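Long-range contacts in fiber protein 2 (Human adenovirus type 41, PDB 2BZV), which probably forms the trimeric spikes at the capsid vertices, this chain being the receptor-binding head, or knob, through which the virus would attach to its host cell: residues A[106-111]-A[144-149]; A[50-55]-A[162-167]; A[68-73]-A[150-155]; A[60-65]-A[158-163]. One frame throughout, in Å; residues are numbered along the deposited sequence.

Contact 1 of 4, residues A[106-111]-A[144-149]; sequences TFMPNS and SGYAFT
Tyr-146 lays its ring against Met-108, Pro-109 and Ser-111, and this one side chain gives up more surface to the contact than any other. The CB of Met-108 stands over one face, 3.7 Å from the centroid of the Tyr-146 ring and 15° off the ring normal, a CH-pi contact displaced toward the rim. With Met-108 CG anti to the carbonyl carbon (chi1 -64°), CG lies over the CD2 side of the ring; the bend at chi2 then brings SD to within 3.7 Å of Tyr-146 CB. The sulfur is 4.7 Å from the centroid of the Tyr-146 ring and meets it obliquely, which makes this a Met-aromatic contact as well as an apolar one. Pro-109 serves two aromatic residues. Its carbonyl O comes within 3.3 Å of Tyr-146 CD1 while taking a hydrogen bond from Asn-140 ND2, and its ring carbon CG reaches Phe-148 CE1 at 3.8 Å. The phenol OH of Tyr-146 and the hydroxyl OG of Ser-111 both bond to OE2 of Glu-172, so the two hydroxyls share one carboxylate oxygen. Phe-148 meets Tyr-169 edge-to-face and also touches Leu-42 of strand 36-45. The loop holding 106-111 thus packs on the start of strand 146-153, touching its two neighbours at Phe-76 and Tyr-139, while Met-108 and Asn-110 bond by backbone to Glu-172 and Ile-170.

Contact 2 of 4, residues A[50-55]-A[162-167]; sequences LGTITI and PPTAVF
The carbonyl O of Ile-53 is gripped twice, by the N-H of Ala-165 at 3.0 Å from Ala-165 N and by a water (water 1) that lies within donating distance of both Ile-53 O and Pro-163 O. Ile-53 N returns the bond to Ala-165 O, and Gly-51 and Phe-167 repeat the exchange at the next hydrogen-bonded pair, Gly-51 N lying 2.8 Å from Phe-167 O in a nearly straight bond of 172°. Between these hydrogen-bonded pairs stands the non-hydrogen-bonded pair Thr-52 and Val-166. This is regular antiparallel pairing of strands 48-57 and 165-170, in the sheet of the knob's beta-sandwich that lies toward the other subunits: Leu-50, Thr-52 and Val-166 pack on Cys-168 of the second subunit. Toward Pro-163 and Pro-162, which have no N-H to give, waters take over the bridging. Water 2 accepts from Ile-55 N at 2.8 Å and bridges to Pro-162 O at 2.7 Å. Alongside, the hydroxyls Thr-54 OG1 and Thr-164 OG1 are hydrogen-bonded at 2.7 Å. On the face carrying Ile-53 and Ala-165, the Phe-167 ring turns back over its partner strand, with CG between its own backbone N and carbonyl carbon (chi1 60°). Gly-51 has no side chain in the way, and its CA sits 4.0 Å from the centroid of the Phe-167 ring, over the face. Ile-53 CG2 fills in beside Phe-167 CE2 at 4.0 Å, and Ile-55 CG2 rests on Pro-162 CG.

Contact 3 of 4, residues A[68-73]-A[150-155]; sequences NALSLK and FKWSAE
Strands 69-76 and 146-153 are neighbours in the second sheet of the knob's antiparallel beta-sandwich, and this contact is one end of the ladder that joins them. Leu-70 with Trp-152 and Leu-72 with Phe-150 are hydrogen-bonded pairs; Ser-71 with Lys-151 is the non-hydrogen-bonded pair between them, and Ala-69 with Ser-153 another beyond Leu-70. In the first pair, Trp-152 N meets Leu-70 O at 2.9 Å and 172°, while Leu-70 N donates back to Trp-152 O. Just beyond the paired strands, Ala-154 N bonds to Asn-68 O at 2.9 Å, from above the carbonyl plane. On the inner face, the Trp-152 indole turns toward the partner strand, its CG anti to the carbonyl carbon (chi1 -61°), so that its six-membered ring lies among the leucines. Leu-70 CD2 touches Trp-152 CE3 at 4.0 Å, and Phe-150 and Leu-72 run side by side. The far reach of these rings is to Ile-53 on strand 48-57, across the sandwich. Along the other face Lys-151 stretches out, its CE passing Ala-69 CB. Leu-72 CB meets the indole at its edge, in the ring plane, 3.8 Å from Trp-152 CZ3.

Contact 4 of 4, residues A[60-65]-A[158-163]; sequences GALREM and KPFHPP
Phe-160 N donates to Leu-62 O at 2.7 Å and 174°, the first of two backbone hydrogen bonds that tie the loops together. In the second, Met-65 N donates to Lys-158 O at 2.9 Å, this donor standing above the carbonyl plane. Pro-159 lies between the two acceptor-donor pairs, and its CA adds a CA-H...O contact to Leu-62 O. Segment 60-65 is itself wound into a short 3-10 turn, in which Arg-63 N bonds to Gly-60 O and Glu-64 N to Ala-61 O. Apolar packing gathers round Phe-160. Leu-62 lies alongside it, pointing the same way, with CD2 at 4.0 Å from Phe-160 CB. Met-65 comes across, its CG 3.9 Å from Phe-160 CB and its sulfur obliquely placed, 5.4 Å from the centroid of the Phe-160 ring, as a Met-aromatic contact. Pro-162 CD covers one face of that ring from within its own loop. A third kind of contact is the flat guanidinium of Arg-63 laid on a proline: Pro-159 CB sits over the centre of one face, 3.6 Å from Arg-63 CZ. The arginine reaches it by folding at both chi2 (-56°) and chi3 (-55°), and Arg-63 NH1 is hydrogen-bonded to Gly-57 O, which helps hold the group in place. The contact closes one end of the sandwich, joining the loop that follows strand 48-57 to the one that precedes strand 165-170, with Phe-160 against Ile-55 and all three apolar side chains against Leu-70 of strand 69-76.

The four contacts run from one end of the beta-sandwich to the other. Contact 1 sets a loop on a strand and contact 4 joins two loops; their centres, about 28 Å apart, lie on opposite sides of the chain's centre. Contacts 2 and 3 are strand pairings in the two different sheets, their centres about 13 Å apart. Contact 3 shares strand 146-153 with contact 1. The first segments come in the order 50-55, 60-65, 68-73, 106-111; their partners follow in reverse order, the last two overlapping at Pro-162 and Pro-163. Between the sheets Trp-152 packs on Ile-55, and Phe-150 on Ile-53, so the two layers share a core in each subunit of the trimeric knob.

Contact 1 of 4, residues A[106-111]-A[144-149]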
loop_
_atom_site.group_PDB
_atom_site.type_symbol
_atom_site.label_atom_id
_atom_site.label_comp_id
_atom_site.label_asym_id
_atom_site.label_seq_id
_atom_site.Cartn_x
_atom_site.Cartn_y
_atom_site.Cartn_z
ATOM N N THR A 106 13.842 11.088 8.499
ATOM C CA THR A 106 13.584 10.351 7.254
ATOM C C THR A 106 12.237 9.637 7.251
ATOM O O THR A 106 11.926 8.939 6.284
ATOM C CB THR A 106 14.717 9.370 6.910
ATOM O OG1 THR A 106 14.779 8.342 7.905
ATOM C CG2 THR A 106 16.060 10.091 6.809
ATOM N N PHE A 107 11.432 9.833 8.298
ATOM C CA PHE A 107 10.021 9.451 8.290
ATOM C C PHE A 107 9.120 10.668 8.073
ATOM O O PHE A 107 7.897 10.514 7.994
ATOM C CB PHE A 107 9.621 8.796 9.618
ATOM C CG PHE A 107 10.172 7.410 9.829
ATOM C CD1 PHE A 107 9.332 6.306 9.745
ATOM C CD2 PHE A 107 11.511 7.200 10.143
ATOM C CE1 PHE A 107 9.813 5.027 9.963
ATOM C CE2 PHE A 107 11.998 5.917 10.361
ATOM C CZ PHE A 107 11.145 4.832 10.264
ATOM N N MET A 108 9.680 11.872 7.997
ATOM C CA MET A 108 8.846 13.060 7.857
ATOM C C MET A 108 8.357 13.222 6.423
ATOM O O MET A 108 9.053 12.822 5.493
ATOM C CB MET A 108 9.633 14.303 8.255
ATOM C CG MET A 108 10.027 14.300 9.728
ATOM S SD MET A 108 8.647 14.345 10.883
ATOM C CE MET A 108 8.479 12.607 11.367
ATOM N N PRO A 109 7.159 13.793 6.232
ATOM C CA PRO A 109 6.688 14.023 4.858
ATOM C C PRO A 109 7.618 15.009 4.143
ATOM O O PRO A 109 7.938 16.084 4.664
ATOM C CB PRO A 109 5.275 14.579 5.046
ATOM C CG PRO A 109 4.872 14.261 6.453
ATOM C CD PRO A 109 6.158 14.207 7.233
ATOM N N ASN A 110 8.041 14.626 2.938
ATOM C CA ASN A 110 9.000 15.384 2.162
ATOM C C ASN A 110 8.528 16.822 1.956
ATOM O O ASN A 110 7.394 17.042 1.518
ATOM C CB ASN A 110 9.159 14.678 0.819
ATOM C CG ASN A 110 10.275 15.229 -0.024
ATOM O OD1 ASN A 110 10.168 16.346 -0.544
ATOM N ND2 ASN A 110 11.352 14.474 -0.183
ATOM N N SER A 111 9.386 17.786 2.273
ATOM C CA SER A 111 8.956 19.189 2.222
ATOM C C SER A 111 9.064 19.815 0.842
ATOM O O SER A 111 8.655 20.955 0.675
ATOM C CB SER A 111 9.746 20.011 3.236
ATOM O OG SER A 111 11.121 20.001 2.927
ATOM N N SER A 144 6.491 25.572 10.680
ATOM C CA SER A 144 7.881 25.140 10.896
ATOM C C SER A 144 7.860 23.624 10.998
ATOM O O SER A 144 6.890 23.091 11.528
ATOM C CB SER A 144 8.452 25.714 12.214
ATOM O OG SER A 144 8.561 27.120 12.210
ATOM N N GLY A 145 8.917 22.942 10.596
ATOM C CA GLY A 145 8.973 21.497 10.818
ATOM C C GLY A 145 8.012 20.751 9.911
ATOM O O GLY A 145 7.884 21.071 8.722
ATOM N N TYR A 146 7.343 19.741 10.477
ATOM C CA TYR A 146 6.541 18.812 9.691
ATOM C C TYR A 146 5.267 18.492 10.433
ATOM O O TYR A 146 5.173 18.714 11.653
ATOM C CB TYR A 146 7.326 17.497 9.502
ATOM C CG TYR A 146 8.656 17.725 8.805
ATOM C CD1 TYR A 146 8.746 17.750 7.418
ATOM C CD2 TYR A 146 9.827 17.947 9.537
ATOM C CE1 TYR A 146 9.958 17.973 6.780
ATOM C CE2 TYR A 146 11.044 18.187 8.902
ATOM C CZ TYR A 146 11.098 18.205 7.524
ATOM O OH TYR A 146 12.292 18.439 6.883
ATOM N N ALA A 147 4.281 17.941 9.733
ATOM C CA ALA A 147 3.077 17.528 10.421
ATOM C C ALA A 147 2.283 16.522 9.618
ATOM O O ALA A 147 2.378 16.452 8.384
ATOM C CB ALA A 147 2.175 18.743 10.719
ATOM N N PHE A 148 1.475 15.762 10.342
ATOM C CA PHE A 148 0.341 15.041 9.767
ATOM C C PHE A 148 -0.927 15.636 10.353
ATOM O O PHE A 148 -1.003 15.836 11.569
ATOM C CB PHE A 148 0.315 13.569 10.175
ATOM C CG PHE A 148 1.520 12.768 9.806
ATOM C CD1 PHE A 148 1.706 12.345 8.504
ATOM C CD2 PHE A 148 2.420 12.377 10.761
ATOM C CE1 PHE A 148 2.804 11.590 8.149
ATOM C CE2 PHE A 148 3.521 11.614 10.410
ATOM C CZ PHE A 148 3.717 11.236 9.105
ATOM N N THR A 149 -1.932 15.867 9.501
ATOM C CA THR A 149 -3.249 16.256 9.986
ATOM C C THR A 149 -4.234 15.239 9.441
ATOM O O THR A 149 -4.443 15.156 8.235
ATOM C CB THR A 149 -3.650 17.675 9.567
ATOM O OG1 THR A 149 -2.630 18.585 10.021
ATOM C CG2 THR A 149 -5.004 18.030 10.165
#

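Contact 2 of 4, residues A[50-55]-A[162-167]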
loop_
_atom_site.group_PDB
_atom_site.type_symbol
_atom_site.label_atom_id
_atom_site.label_comp_id
_atom_site.label_asym_id
_atom_site.label_seq_id
_atom_site.Cartn_x
_atom_site.Cartn_y
_atom_site.Cartn_z
ATOM N N LEU A 50 4.663 3.585 4.467
ATOM C CA LEU A 50 3.346 2.989 4.544
ATOM C C LEU A 50 2.826 3.197 5.966
ATOM O O LEU A 50 3.499 2.829 6.927
ATOM C CB LEU A 50 3.465 1.498 4.254
ATOM C CG LEU A 50 2.212 0.684 4.113
ATOM C CD1 LEU A 50 1.322 1.212 2.986
ATOM C CD2 LEU A 50 2.610 -0.766 3.808
ATOM N N GLY A 51 1.648 3.797 6.089
ATOM C CA GLY A 51 1.057 4.091 7.382
ATOM C C GLY A 51 -0.273 3.404 7.579
ATOM O O GLY A 51 -1.089 3.328 6.649
ATOM N N THR A 52 -0.498 2.910 8.792
ATOM C CA THR A 52 -1.835 2.542 9.142
ATOM C C THR A 52 -2.220 3.244 10.433
ATOM O O THR A 52 -1.399 3.497 11.316
ATOM C CB THR A 52 -1.924 1.062 9.270
ATOM O OG1 THR A 52 -1.466 -0.022 8.693
ATOM C CG2 THR A 52 -2.952 0.386 10.610
ATOM N N ILE A 53 -3.480 3.659 10.461
ATOM C CA ILE A 53 -3.967 4.425 11.603
ATOM C C ILE A 53 -5.344 3.938 12.025
ATOM O O ILE A 53 -6.273 3.830 11.211
ATOM C CB ILE A 53 -3.943 5.952 11.325
ATOM C CG1 ILE A 53 -4.291 6.732 12.599
ATOM C CG2 ILE A 53 -4.813 6.368 10.146
ATOM C CD1 ILE A 53 -3.985 8.231 12.482
ATOM N N THR A 54 -5.463 3.681 13.320
ATOM C CA THR A 54 -6.713 3.276 13.971
ATOM C C THR A 54 -6.878 4.125 15.224
ATOM O O THR A 54 -5.964 4.173 16.060
ATOM C CB THR A 54 -6.675 1.792 14.365
ATOM O OG1 THR A 54 -6.368 1.009 13.204
ATOM C CG2 THR A 54 -8.025 1.356 14.931
ATOM N N ILE A 55 -8.025 4.785 15.355
ATOM C CA ILE A 55 -8.301 5.582 16.540
ATOM C C ILE A 55 -9.618 5.091 17.132
ATOM O O ILE A 55 -10.579 4.844 16.398
ATOM C CB ILE A 55 -8.319 7.094 16.200
ATOM C CG1 ILE A 55 -8.508 7.922 17.469
ATOM C CG2 ILE A 55 -9.359 7.415 15.134
ATOM C CD1 ILE A 55 -8.157 9.390 17.334
ATOM N N PRO A 162 -13.726 4.948 13.869
ATOM C CA PRO A 162 -13.707 4.778 12.423
ATOM C C PRO A 162 -12.920 3.553 12.009
ATOM O O PRO A 162 -12.075 3.075 12.769
ATOM C CB PRO A 162 -12.995 6.043 11.916
ATOM C CG PRO A 162 -12.451 6.726 13.079
ATOM C CD PRO A 162 -12.965 6.124 14.323
ATOM N N PRO A 163 -13.163 3.043 10.798
ATOM C CA PRO A 163 -12.362 1.932 10.302
ATOM C C PRO A 163 -10.893 2.331 10.180
ATOM O O PRO A 163 -10.573 3.504 9.969
ATOM C CB PRO A 163 -12.960 1.643 8.914
ATOM C CG PRO A 163 -13.999 2.644 8.654
ATOM C CD PRO A 163 -14.176 3.514 9.840
ATOM N N THR A 164 -10.015 1.356 10.314
ATOM C CA THR A 164 -8.600 1.547 10.072
ATOM C C THR A 164 -8.371 2.089 8.664
ATOM O O THR A 164 -9.063 1.693 7.708
ATOM C CB THR A 164 -7.870 0.204 10.221
ATOM O OG1 THR A 164 -8.042 -0.263 11.563
ATOM C CG2 THR A 164 -6.403 0.362 9.903
ATOM N N ALA A 165 -7.420 3.010 8.538
ATOM C CA ALA A 165 -7.040 3.575 7.248
ATOM C C ALA A 165 -5.575 3.296 6.985
ATOM O O ALA A 165 -4.764 3.323 7.902
ATOM C CB ALA A 165 -7.293 5.079 7.228
ATOM N N VAL A 166 -5.262 3.065 5.720
ATOM C CA VAL A 166 -3.900 2.872 5.257
ATOM C C VAL A 166 -3.573 3.985 4.281
ATOM O O VAL A 166 -4.387 4.322 3.418
ATOM C CB VAL A 166 -3.728 1.469 4.623
ATOM C CG1 VAL A 166 -2.320 1.284 4.084
ATOM C CG2 VAL A 166 -4.073 0.397 5.641
ATOM N N PHE A 167 -2.387 4.570 4.406
ATOM C CA PHE A 167 -1.963 5.672 3.553
ATOM C C PHE A 167 -0.476 5.532 3.241
ATOM O O PHE A 167 0.220 4.747 3.868
ATOM C CB PHE A 167 -2.281 7.034 4.195
ATOM C CG PHE A 167 -1.604 7.278 5.536
ATOM C CD1 PHE A 167 -0.463 8.064 5.612
ATOM C CD2 PHE A 167 -2.129 6.733 6.697
ATOM C CE1 PHE A 167 0.162 8.282 6.835
ATOM C CE2 PHE A 167 -1.511 6.950 7.920
ATOM C CZ PHE A 167 -0.373 7.721 7.986
HETATM O O HOH W 1 -8.614 5.307 10.742
HETATM O O HOH W 2 -9.667 4.332 13.133
#

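Contact 3 of 4, residues A[68-73]-A[150-155]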
loop_
_atom_site.group_PDB
_atom_site.type_symbol
_atom_site.label_atom_id
_atom_site.label_comp_id
_atom_site.label_asym_id
_atom_site.label_seq_id
_atom_site.Cartn_x
_atom_site.Cartn_y
_atom_site.Cartn_z
ATOM N N ASN A 68 -19.767 15.992 13.687
ATOM C CA ASN A 68 -19.741 14.954 12.643
ATOM C C ASN A 68 -18.379 14.836 11.958
ATOM O O ASN A 68 -18.277 14.244 10.887
ATOM C CB ASN A 68 -20.844 15.181 11.615
ATOM C CG ASN A 68 -20.595 16.420 10.796
ATOM O OD1 ASN A 68 -19.701 17.198 11.105
ATOM N ND2 ASN A 68 -21.394 16.628 9.753
ATOM N N ALA A 69 -17.344 15.401 12.572
ATOM C CA ALA A 69 -15.982 15.235 12.080
ATOM C C ALA A 69 -15.025 15.539 13.209
ATOM O O ALA A 69 -15.336 16.330 14.114
ATOM C CB ALA A 69 -15.717 16.158 10.907
ATOM N N LEU A 70 -13.848 14.930 13.128
ATOM C CA LEU A 70 -12.822 15.055 14.150
ATOM C C LEU A 70 -11.470 15.054 13.469
ATOM O O LEU A 70 -11.264 14.284 12.526
ATOM C CB LEU A 70 -12.950 13.849 15.056
ATOM C CG LEU A 70 -12.117 13.684 16.299
ATOM C CD1 LEU A 70 -12.902 12.848 17.312
ATOM C CD2 LEU A 70 -10.798 12.981 16.009
ATOM N N SER A 71 -10.558 15.892 13.946
ATOM C CA SER A 71 -9.210 15.941 13.398
ATOM C C SER A 71 -8.172 15.641 14.467
ATOM O O SER A 71 -8.404 15.816 15.676
ATOM C CB SER A 71 -8.899 17.318 12.821
ATOM O OG SER A 71 -8.814 18.239 13.898
ATOM N N LEU A 72 -7.017 15.181 14.026
ATOM C CA LEU A 72 -5.877 14.930 14.897
ATOM C C LEU A 72 -4.640 15.434 14.187
ATOM O O LEU A 72 -4.349 14.982 13.081
ATOM C CB LEU A 72 -5.721 13.426 15.171
ATOM C CG LEU A 72 -4.414 12.998 15.863
ATOM C CD1 LEU A 72 -4.400 13.523 17.286
ATOM C CD2 LEU A 72 -4.243 11.473 15.820
ATOM N N LYS A 73 -3.901 16.329 14.827
ATOM C CA LYS A 73 -2.665 16.859 14.267
ATOM C C LYS A 73 -1.467 16.360 15.060
ATOM O O LYS A 73 -1.427 16.494 16.290
ATOM C CB LYS A 73 -2.694 18.388 14.259
ATOM C CG LYS A 73 -1.508 18.978 13.538
ATOM C CD LYS A 73 -1.734 20.460 13.349
ATOM C CE LYS A 73 -0.575 21.023 12.558
ATOM N NZ LYS A 73 -0.731 22.506 12.400
ATOM N N PHE A 150 -4.802 14.466 10.358
ATOM C CA PHE A 150 -5.773 13.434 10.013
ATOM C C PHE A 150 -7.170 13.972 10.257
ATOM O O PHE A 150 -7.390 14.697 11.224
ATOM C CB PHE A 150 -5.554 12.216 10.908
ATOM C CG PHE A 150 -4.188 11.611 10.763
ATOM C CD1 PHE A 150 -3.846 10.885 9.626
ATOM C CD2 PHE A 150 -3.237 11.766 11.771
ATOM C CE1 PHE A 150 -2.578 10.324 9.486
ATOM C CE2 PHE A 150 -1.981 11.216 11.636
ATOM C CZ PHE A 150 -1.649 10.492 10.491
ATOM N N LYS A 151 -8.115 13.595 9.407
ATOM C CA LYS A 151 -9.506 13.972 9.619
ATOM C C LYS A 151 -10.399 12.778 9.302
ATOM O O LYS A 151 -10.225 12.125 8.266
ATOM C CB LYS A 151 -9.905 15.162 8.737
ATOM C CG LYS A 151 -11.363 15.616 8.961
ATOM C CD LYS A 151 -11.751 16.695 7.957
ATOM C CE LYS A 151 -13.249 16.962 7.937
ATOM N NZ LYS A 151 -13.601 17.998 6.919
ATOM N N TRP A 152 -11.351 12.538 10.200
ATOM C CA TRP A 152 -12.362 11.502 10.000
ATOM C C TRP A 152 -13.747 12.107 10.100
ATOM O O TRP A 152 -13.985 13.002 10.920
ATOM C CB TRP A 152 -12.279 10.451 11.093
ATOM C CG TRP A 152 -10.997 9.697 11.197
ATOM C CD1 TRP A 152 -10.726 8.486 10.632
ATOM C CD2 TRP A 152 -9.837 10.057 11.947
ATOM N NE1 TRP A 152 -9.464 8.073 10.960
ATOM C CE2 TRP A 152 -8.891 9.022 11.773
ATOM C CE3 TRP A 152 -9.497 11.152 12.740
ATOM C CZ2 TRP A 152 -7.627 9.057 12.372
ATOM C CZ3 TRP A 152 -8.246 11.184 13.333
ATOM C CH2 TRP A 152 -7.319 10.135 13.144
ATOM N N SER A 153 -14.683 11.571 9.321
ATOM C CA SER A 153 -16.080 11.857 9.629
ATOM C C SER A 153 -16.506 11.068 10.866
ATOM O O SER A 153 -15.834 10.113 11.290
ATOM C CB SER A 153 -16.994 11.540 8.447
ATOM O OG SER A 153 -16.848 10.192 8.058
ATOM N N ALA A 154 -17.621 11.491 11.456
ATOM C CA ALA A 154 -18.176 10.853 12.643
ATOM C C ALA A 154 -19.689 10.888 12.557
ATOM O O ALA A 154 -20.254 11.769 11.910
ATOM C CB ALA A 154 -17.715 11.540 13.913
ATOM N N GLU A 155 -20.341 9.926 13.202
ATOM C CA GLU A 155 -21.792 9.844 13.179
ATOM C C GLU A 155 -22.335 10.368 14.505
ATOM O O GLU A 155 -22.119 9.753 15.544
ATOM C CB GLU A 155 -22.218 8.396 12.949
ATOM C CG GLU A 155 -23.698 8.261 12.741
ATOM C CD GLU A 155 -24.145 6.844 12.434
ATOM O OE1 GLU A 155 -25.374 6.642 12.403
ATOM O OE2 GLU A 155 -23.280 5.963 12.228
#

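Contact 4 of 4, residues A[60-65]-A[158-163]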
loop_
_atom_site.group_PDB
_atom_site.type_symbol
_atom_site.label_atom_id
_atom_site.label_comp_id
_atom_site.label_asym_id
_atom_site.label_seq_id
_atom_site.Cartn_x
_atom_site.Cartn_y
_atom_site.Cartn_z
ATOM N N GLY A 60 -16.295 9.770 27.512
ATOM C CA GLY A 60 -16.877 11.086 27.254
ATOM C C GLY A 60 -17.639 11.177 25.945
ATOM O O GLY A 60 -18.273 10.209 25.529
ATOM N N ALA A 61 -17.568 12.337 25.292
ATOM C CA ALA A 61 -18.307 12.575 24.048
ATOM C C ALA A 61 -17.865 11.652 22.923
ATOM O O ALA A 61 -18.609 11.424 21.967
ATOM C CB ALA A 61 -18.184 14.026 23.593
ATOM N N LEU A 62 -16.651 11.110 23.025
ATOM C CA LEU A 62 -16.216 10.126 22.022
ATOM C C LEU A 62 -17.043 8.837 22.046
ATOM O O LEU A 62 -16.943 8.023 21.127
ATOM C CB LEU A 62 -14.739 9.784 22.201
ATOM C CG LEU A 62 -13.754 10.912 21.894
ATOM C CD1 LEU A 62 -12.343 10.463 22.240
ATOM C CD2 LEU A 62 -13.838 11.326 20.437
ATOM N N ARG A 63 -17.852 8.632 23.088
ATOM C CA ARG A 63 -18.747 7.484 23.090
ATOM C C ARG A 63 -20.143 7.828 22.569
ATOM O O ARG A 63 -20.962 6.943 22.340
ATOM C CB ARG A 63 -18.840 6.883 24.492
ATOM C CG ARG A 63 -17.520 6.352 25.044
ATOM C CD ARG A 63 -16.856 5.311 24.152
ATOM N NE ARG A 63 -17.747 4.187 23.846
ATOM C CZ ARG A 63 -17.452 3.225 22.970
ATOM N NH1 ARG A 63 -16.297 3.241 22.311
ATOM N NH2 ARG A 63 -18.329 2.251 22.757
ATOM N N GLU A 64 -20.414 9.113 22.386
ATOM C CA GLU A 64 -21.709 9.578 21.884
ATOM C C GLU A 64 -21.502 10.933 21.219
ATOM O O GLU A 64 -21.701 11.998 21.825
ATOM C CB GLU A 64 -22.744 9.654 23.017
ATOM C CG GLU A 64 -24.147 10.005 22.528
ATOM C CD GLU A 64 -25.217 9.860 23.595
ATOM O OE1 GLU A 64 -24.893 9.679 24.788
ATOM O OE2 GLU A 64 -26.410 9.923 23.242
ATOM N N MET A 65 -21.074 10.887 19.957
ATOM C CA MET A 65 -20.570 12.097 19.306
ATOM C C MET A 65 -21.643 13.158 19.109
ATOM O O MET A 65 -22.810 12.860 18.862
ATOM C CB MET A 65 -19.939 11.752 17.958
ATOM C CG MET A 65 -18.582 11.081 18.102
ATOM S SD MET A 65 -17.289 12.214 18.654
ATOM C CE MET A 65 -16.928 13.057 17.112
ATOM N N LYS A 158 -23.295 8.373 18.064
ATOM C CA LYS A 158 -22.631 7.078 18.151
ATOM C C LYS A 158 -21.206 7.224 18.654
ATOM O O LYS A 158 -20.642 8.318 18.605
ATOM C CB LYS A 158 -22.613 6.410 16.781
ATOM C CG LYS A 158 -24.010 6.328 16.179
ATOM C CD LYS A 158 -24.283 4.962 15.599
ATOM C CE LYS A 158 -25.676 4.872 15.002
ATOM N NZ LYS A 158 -26.725 5.066 16.044
ATOM N N PRO A 159 -20.611 6.124 19.132
ATOM C CA PRO A 159 -19.206 6.198 19.510
ATOM C C PRO A 159 -18.303 6.477 18.307
ATOM O O PRO A 159 -18.603 6.066 17.184
ATOM C CB PRO A 159 -18.902 4.798 20.055
ATOM C CG PRO A 159 -20.200 4.117 20.195
ATOM C CD PRO A 159 -21.208 4.801 19.354
ATOM N N PHE A 160 -17.210 7.172 18.563
ATOM C CA PHE A 160 -16.212 7.451 17.546
ATOM C C PHE A 160 -15.237 6.281 17.459
ATOM O O PHE A 160 -14.455 6.029 18.378
ATOM C CB PHE A 160 -15.459 8.738 17.892
ATOM C CG PHE A 160 -14.452 9.120 16.837
ATOM C CD1 PHE A 160 -14.878 9.528 15.585
ATOM C CD2 PHE A 160 -13.087 9.050 17.093
ATOM C CE1 PHE A 160 -13.960 9.884 14.605
ATOM C CE2 PHE A 160 -12.164 9.406 16.120
ATOM C CZ PHE A 160 -12.601 9.812 14.873
ATOM N N HIS A 161 -15.295 5.553 16.359
ATOM C CA HIS A 161 -14.404 4.453 16.138
ATOM C C HIS A 161 -14.380 4.090 14.655
ATOM O O HIS A 161 -14.957 3.102 14.194
ATOM C CB HIS A 161 -14.735 3.303 17.077
ATOM C CG HIS A 161 -13.920 2.039 17.105
ATOM N ND1 HIS A 161 -12.568 2.090 16.829
ATOM C CD2 HIS A 161 -14.159 0.775 17.522
ATOM C CE1 HIS A 161 -12.024 0.896 17.036
ATOM N NE2 HIS A 161 -12.978 0.086 17.464
ATOM N N PRO A 162 -13.726 4.948 13.869
ATOM C CA PRO A 162 -13.707 4.778 12.423
ATOM C C PRO A 162 -12.920 3.553 12.009
ATOM O O PRO A 162 -12.075 3.075 12.769
ATOM C CB PRO A 162 -12.995 6.043 11.916
ATOM C CG PRO A 162 -12.451 6.726 13.079
ATOM C CD PRO A 162 -12.965 6.124 14.323
ATOM N N PRO A 163 -13.163 3.043 10.798
ATOM C CA PRO A 163 -12.362 1.932 10.302
ATOM C C PRO A 163 -10.893 2.331 10.180
ATOM O O PRO A 163 -10.573 3.504 9.969
ATOM C CB PRO A 163 -12.960 1.643 8.914
ATOM C CG PRO A 163 -13.999 2.644 8.654
ATOM C CD PRO A 163 -14.176 3.514 9.840
#